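Local coordinates for RNA-binding protein RO60 (Deinococcus radiodurans, PDB 2NVO), which binds several small RNAs that accumulate during recovery from ultraviolet irradiation and contributes to the resistance of the bacterium to that radiation, at residues 75-80 with 112-117; 108-113 with 121-126. All blocks are in the same frame, centred on the assembly; numbering follows the deposited sequence.

Contact 1 (75-80 with 112-117)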
loop_
_atom_site.group_PDB
_atom_site.type_symbol
_atom_site.label_atom_id
_atom_site.label_comp_id
_atom_site.label_asym_id
_atom_site.label_seq_id
_atom_site.Cartn_x
_atom_site.Cartn_y
_atom_site.Cartn_z
ATOM N N LEU A 75 11.432 22.793 10.140
ATOM C CA LEU A 75 10.226 22.746 10.946
ATOM C C LEU A 75 10.465 22.020 12.256
ATOM O O LEU A 75 9.904 22.387 13.282
ATOM C CB LEU A 75 9.088 22.069 10.189
ATOM C CG LEU A 75 7.873 21.778 11.068
ATOM C CD1 LEU A 75 7.229 23.085 11.528
ATOM C CD2 LEU A 75 6.868 20.914 10.325
ATOM N N VAL A 76 11.282 20.974 12.217
ATOM C CA VAL A 76 11.569 20.202 13.416
ATOM C C VAL A 76 12.337 21.042 14.428
ATOM O O VAL A 76 12.138 20.906 15.634
ATOM C CB VAL A 76 12.358 18.919 13.096
ATOM C CG1 VAL A 76 12.933 18.315 14.371
ATOM C CG2 VAL A 76 11.460 17.916 12.384
ATOM N N GLN A 77 13.209 21.914 13.936
ATOM C CA GLN A 77 13.939 22.828 14.806
ATOM C C GLN A 77 13.008 23.898 15.357
ATOM O O GLN A 77 12.962 24.139 16.565
ATOM C CB GLN A 77 15.090 23.489 14.049
ATOM C CG GLN A 77 16.181 22.529 13.650
ATOM C CD GLN A 77 16.752 21.785 14.841
ATOM O OE1 GLN A 77 17.258 22.395 15.787
ATOM N NE2 GLN A 77 16.679 20.460 14.800
ATOM N N ARG A 78 12.256 24.518 14.451
ATOM C CA ARG A 78 11.369 25.627 14.775
ATOM C C ARG A 78 10.273 25.235 15.765
ATOM O O ARG A 78 10.061 25.918 16.767
ATOM C CB ARG A 78 10.747 26.188 13.496
ATOM C CG ARG A 78 10.371 27.654 13.590
ATOM C CD ARG A 78 9.559 28.102 12.389
ATOM N NE ARG A 78 9.933 27.395 11.166
ATOM C CZ ARG A 78 9.098 26.643 10.460
ATOM N NH1 ARG A 78 9.518 26.031 9.363
ATOM N NH2 ARG A 78 7.837 26.506 10.847
ATOM N N ASP A 79 9.583 24.132 15.487
ATOM C CA ASP A 79 8.482 23.674 16.336
ATOM C C ASP A 79 8.368 22.144 16.340
ATOM O O ASP A 79 7.461 21.571 15.729
ATOM C CB ASP A 79 7.164 24.320 15.889
ATOM C CG ASP A 79 6.005 24.036 16.844
ATOM O OD1 ASP A 79 6.151 23.195 17.761
ATOM O OD2 ASP A 79 4.933 24.658 16.668
ATOM N N ALA A 80 9.291 21.494 17.041
ATOM C CA ALA A 80 9.297 20.040 17.158
ATOM C C ALA A 80 8.008 19.509 17.781
ATOM O O ALA A 80 7.590 18.381 17.503
ATOM C CB ALA A 80 10.503 19.579 17.959
ATOM N N THR A 112 17.231 15.220 17.143
ATOM C CA THR A 112 17.779 16.547 16.881
ATOM C C THR A 112 16.901 17.737 17.278
ATOM O O THR A 112 17.266 18.886 17.022
ATOM C CB THR A 112 18.203 16.706 15.403
ATOM O OG1 THR A 112 17.046 16.884 14.578
ATOM C CG2 THR A 112 18.999 15.492 14.937
ATOM N N ALA A 113 15.753 17.481 17.896
ATOM C CA ALA A 113 14.930 18.584 18.377
ATOM C C ALA A 113 15.695 19.340 19.464
ATOM O O ALA A 113 16.294 18.719 20.340
ATOM C CB ALA A 113 13.601 18.075 18.913
ATOM N N PRO A 114 15.688 20.682 19.401
ATOM C CA PRO A 114 16.430 21.521 20.356
ATOM C C PRO A 114 16.071 21.247 21.820
ATOM O O PRO A 114 16.949 21.283 22.682
ATOM C CB PRO A 114 16.012 22.942 19.972
ATOM C CG PRO A 114 15.584 22.845 18.546
ATOM C CD PRO A 114 14.986 21.484 18.383
ATOM N N ASN A 115 14.803 20.967 22.093
ATOM C CA ASN A 115 14.346 20.781 23.464
ATOM C C ASN A 115 14.363 19.327 23.937
ATOM O O ASN A 115 14.170 18.396 23.153
ATOM C CB ASN A 115 12.951 21.377 23.641
ATOM C CG ASN A 115 12.875 22.816 23.182
ATOM O OD1 ASN A 115 11.789 23.372 23.032
ATOM N ND2 ASN A 115 14.030 23.429 22.950
ATOM N N ALA A 116 14.590 19.145 25.232
ATOM C CA ALA A 116 14.679 17.817 25.813
ATOM C C ALA A 116 13.300 17.196 25.976
ATOM O O ALA A 116 13.140 15.991 25.846
ATOM C CB ALA A 116 15.407 17.873 27.158
ATOM N N ALA A 117 12.306 18.026 26.262
ATOM C CA ALA A 117 10.940 17.541 26.422
ATOM C C ALA A 117 10.389 17.016 25.096
ATOM O O ALA A 117 9.563 16.107 25.068
ATOM C CB ALA A 117 10.049 18.650 26.965
HETATM O O HOH W 1 15.973 19.004 12.137
#
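Gln77 reaches across from the last turn of helix 70-78 to the backbone carbonyl of Thr112, joining a helix end to an inter-helix connection in the horseshoe of HEAT-like repeats that forms the TROVE domain. CG lies beside the backbone N (chi1 -67°) and a second bend at chi2 folds the chain over, bringing the amide round to Thr112 and Pro114. Gln77 NE2 donates to Thr112 O at 2.8 Å in a nearly straight bond. The acceptor lies close to the amide plane, whereas the donor sits well above the carbonyl plane of Thr112. A glutamine suits this place: its chain is long enough to span the gap, and NE2 has a second N-H, which goes to a water 3.1 Å away. That water also donates a weak bond to Thr112 OG1, whose own proton goes to Leu108 O. The oxygen end of the amide meets Pro114, which has no amide hydrogen needing an acceptor here. Its ring carbons face two oxygens of Gln77, Pro114 CG lying 3.3 Å from OE1 and 3.5 Å from the backbone O. Deeper in, Val76 sets CG1 near Thr112 and Ala113, against Ile109 of helix 100-112. Small residues let the chains come close at the inner end of the contact, where Ala80 CB meets Ala113 CB, methyl to methyl, at 3.6 Å.

Contact 2 (108-113 with 121-126)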
loop_
_atom_site.group_PDB
_atom_site.type_symbol
_atom_site.label_atom_id
_atom_site.label_comp_id
_atom_site.label_asym_id
_atom_site.label_seq_id
_atom_site.Cartn_x
_atom_site.Cartn_y
_atom_site.Cartn_z
ATOM N N LEU A 108 14.010 12.387 13.501
ATOM C CA LEU A 108 14.549 13.748 13.474
ATOM C C LEU A 108 14.232 14.497 14.767
ATOM O O LEU A 108 15.103 15.134 15.359
ATOM C CB LEU A 108 14.009 14.547 12.279
ATOM C CG LEU A 108 14.492 14.203 10.872
ATOM C CD1 LEU A 108 13.598 14.860 9.815
ATOM C CD2 LEU A 108 15.946 14.625 10.689
ATOM N N ILE A 109 12.975 14.433 15.184
ATOM C CA ILE A 109 12.557 15.056 16.428
ATOM C C ILE A 109 13.309 14.432 17.610
ATOM O O ILE A 109 13.990 15.127 18.368
ATOM C CB ILE A 109 11.042 14.910 16.642
ATOM C CG1 ILE A 109 10.266 15.492 15.456
ATOM C CG2 ILE A 109 10.622 15.588 17.951
ATOM C CD1 ILE A 109 8.765 15.211 15.521
ATOM N N ALA A 110 13.204 13.116 17.740
ATOM C CA ALA A 110 13.821 12.392 18.841
ATOM C C ALA A 110 15.315 12.664 18.954
ATOM O O ALA A 110 15.846 12.765 20.061
ATOM C CB ALA A 110 13.563 10.889 18.710
ATOM N N LYS A 111 15.988 12.793 17.814
ATOM C CA LYS A 111 17.445 12.881 17.809
ATOM C C LYS A 111 17.977 14.305 17.751
ATOM O O LYS A 111 19.064 14.570 18.244
ATOM C CB LYS A 111 18.048 12.078 16.654
ATOM C CG LYS A 111 17.750 10.587 16.685
ATOM C CD LYS A 111 18.415 9.880 17.848
ATOM C CE LYS A 111 19.932 9.970 17.771
ATOM N NZ LYS A 111 20.604 8.960 18.642
ATOM N N THR A 112 17.231 15.220 17.143
ATOM C CA THR A 112 17.779 16.547 16.881
ATOM C C THR A 112 16.901 17.737 17.278
ATOM O O THR A 112 17.266 18.886 17.022
ATOM C CB THR A 112 18.203 16.706 15.403
ATOM O OG1 THR A 112 17.046 16.884 14.578
ATOM C CG2 THR A 112 18.999 15.492 14.937
ATOM N N ALA A 113 15.753 17.481 17.896
ATOM C CA ALA A 113 14.930 18.584 18.377
ATOM C C ALA A 113 15.695 19.340 19.464
ATOM O O ALA A 113 16.294 18.719 20.340
ATOM C CB ALA A 113 13.601 18.075 18.913
ATOM N N ALA A 121 9.478 13.226 24.209
ATOM C CA ALA A 121 8.125 12.898 23.773
ATOM C C ALA A 121 8.153 12.046 22.499
ATOM O O ALA A 121 7.347 11.126 22.339
ATOM C CB ALA A 121 7.317 14.168 23.556
ATOM N N ALA A 122 9.085 12.352 21.601
ATOM C CA ALA A 122 9.272 11.535 20.403
ATOM C C ALA A 122 9.612 10.101 20.798
ATOM O O ALA A 122 8.956 9.158 20.367
ATOM C CB ALA A 122 10.343 12.126 19.514
ATOM N N TRP A 123 10.625 9.939 21.644
ATOM C CA TRP A 123 10.965 8.618 22.161
ATOM C C TRP A 123 9.778 7.903 22.791
ATOM O O TRP A 123 9.562 6.720 22.529
ATOM C CB TRP A 123 12.127 8.698 23.147
ATOM C CG TRP A 123 13.449 8.895 22.479
ATOM C CD1 TRP A 123 14.217 10.027 22.485
ATOM C CD2 TRP A 123 14.156 7.934 21.688
ATOM N NE1 TRP A 123 15.366 9.822 21.757
ATOM C CE2 TRP A 123 15.350 8.544 21.256
ATOM C CE3 TRP A 123 13.900 6.611 21.313
ATOM C CZ2 TRP A 123 16.286 7.881 20.468
ATOM C CZ3 TRP A 123 14.832 5.954 20.531
ATOM C CH2 TRP A 123 16.005 6.589 20.116
ATOM N N ASP A 124 9.001 8.617 23.604
ATOM C CA ASP A 124 7.846 8.008 24.265
ATOM C C ASP A 124 6.811 7.485 23.264
ATOM O O ASP A 124 6.065 6.551 23.565
ATOM C CB ASP A 124 7.176 8.999 25.225
ATOM C CG ASP A 124 7.957 9.186 26.523
ATOM O OD1 ASP A 124 8.804 8.319 26.858
ATOM O OD2 ASP A 124 7.716 10.206 27.209
ATOM N N ALA A 125 6.773 8.085 22.078
ATOM C CA ALA A 125 5.850 7.655 21.027
ATOM C C ALA A 125 6.398 6.507 20.174
ATOM O O ALA A 125 5.637 5.850 19.468
ATOM C CB ALA A 125 5.467 8.825 20.144
ATOM N N LEU A 126 7.704 6.256 20.241
ATOM C CA LEU A 126 8.302 5.211 19.408
ATOM C C LEU A 126 7.577 3.859 19.464
ATOM O O LEU A 126 7.345 3.237 18.429
ATOM C CB LEU A 126 9.796 5.033 19.710
ATOM C CG LEU A 126 10.508 4.096 18.731
ATOM C CD1 LEU A 126 10.417 4.638 17.295
ATOM C CD2 LEU A 126 11.956 3.882 19.116
#
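Leu108 O accepts two hydrogen bonds from Thr112 in the last part of helix 100-112, close to Ala110, which faces helix 116-129. Thr112 OG1 gives the shorter bond, 2.7 Å to Leu108 O, and Thr112 N the usual helical one, 2.8 Å to the same oxygen; they arrive from opposite faces of the carbonyl plane. With chi1 at 76°, OG1 stands between the backbone N and the carbonyl carbon and turns back to this oxygen, so a threonine can satisfy its hydroxyl within its own helix. Across the interface Ala110 and Ala122 place their methyls 3.5 Å apart, CB to CB. Residues this small allow the axes to approach to 8.4 Å, where consecutive helices in the horseshoe of HEAT-like repeats of the TROVE domain run in oblique, broadly opposed directions (133°). Beside the alanines, Ile109 lays CG2 against Ala122 CB at 3.8 Å and continues to Ala83 and Leu84 of helix 80-93. Trp123 closes the other flank, its flat indole offering a broad apolar face to a methyl. Ala110 CB makes a CH-pi contact there, almost above the five-membered ring at 3.8 Å from its centroid, hence off the centre of the whole indole. The same indole packs on Leu152, Thr153 and Val157 of helix 151-163. Lys111, bent at chi2 and chi3, is long enough to slant past the benzo ring, CD lying 3.9 Å from Trp123 CZ2, and still carry NZ to hydrogen-bond Gly148 O and Thr153 OG1.

In the fold
From the N terminus, helix 70-78 hands over at Asp79 to helix 80-93, and helices 100-112 and 116-129 follow. Contact 1 closes the longer loop, bringing the end of helix 70-78 and the start of 80-93 to the connection between the later two helices; 31 residues, mostly helical, lie between its segments. Contact 2 closes a short loop of seven residues, pairing the two helices that flank that same connection. The spans 75-117 and 108-126 overlap, but neither contains the other: 108-113 precedes and overlaps 112-117, and 121-126 follows both, with Thr112 and Ala113 shared. Val76 and Ala80 also pack on Ile109, so the four consecutive helices of the TROVE domain are tied together here.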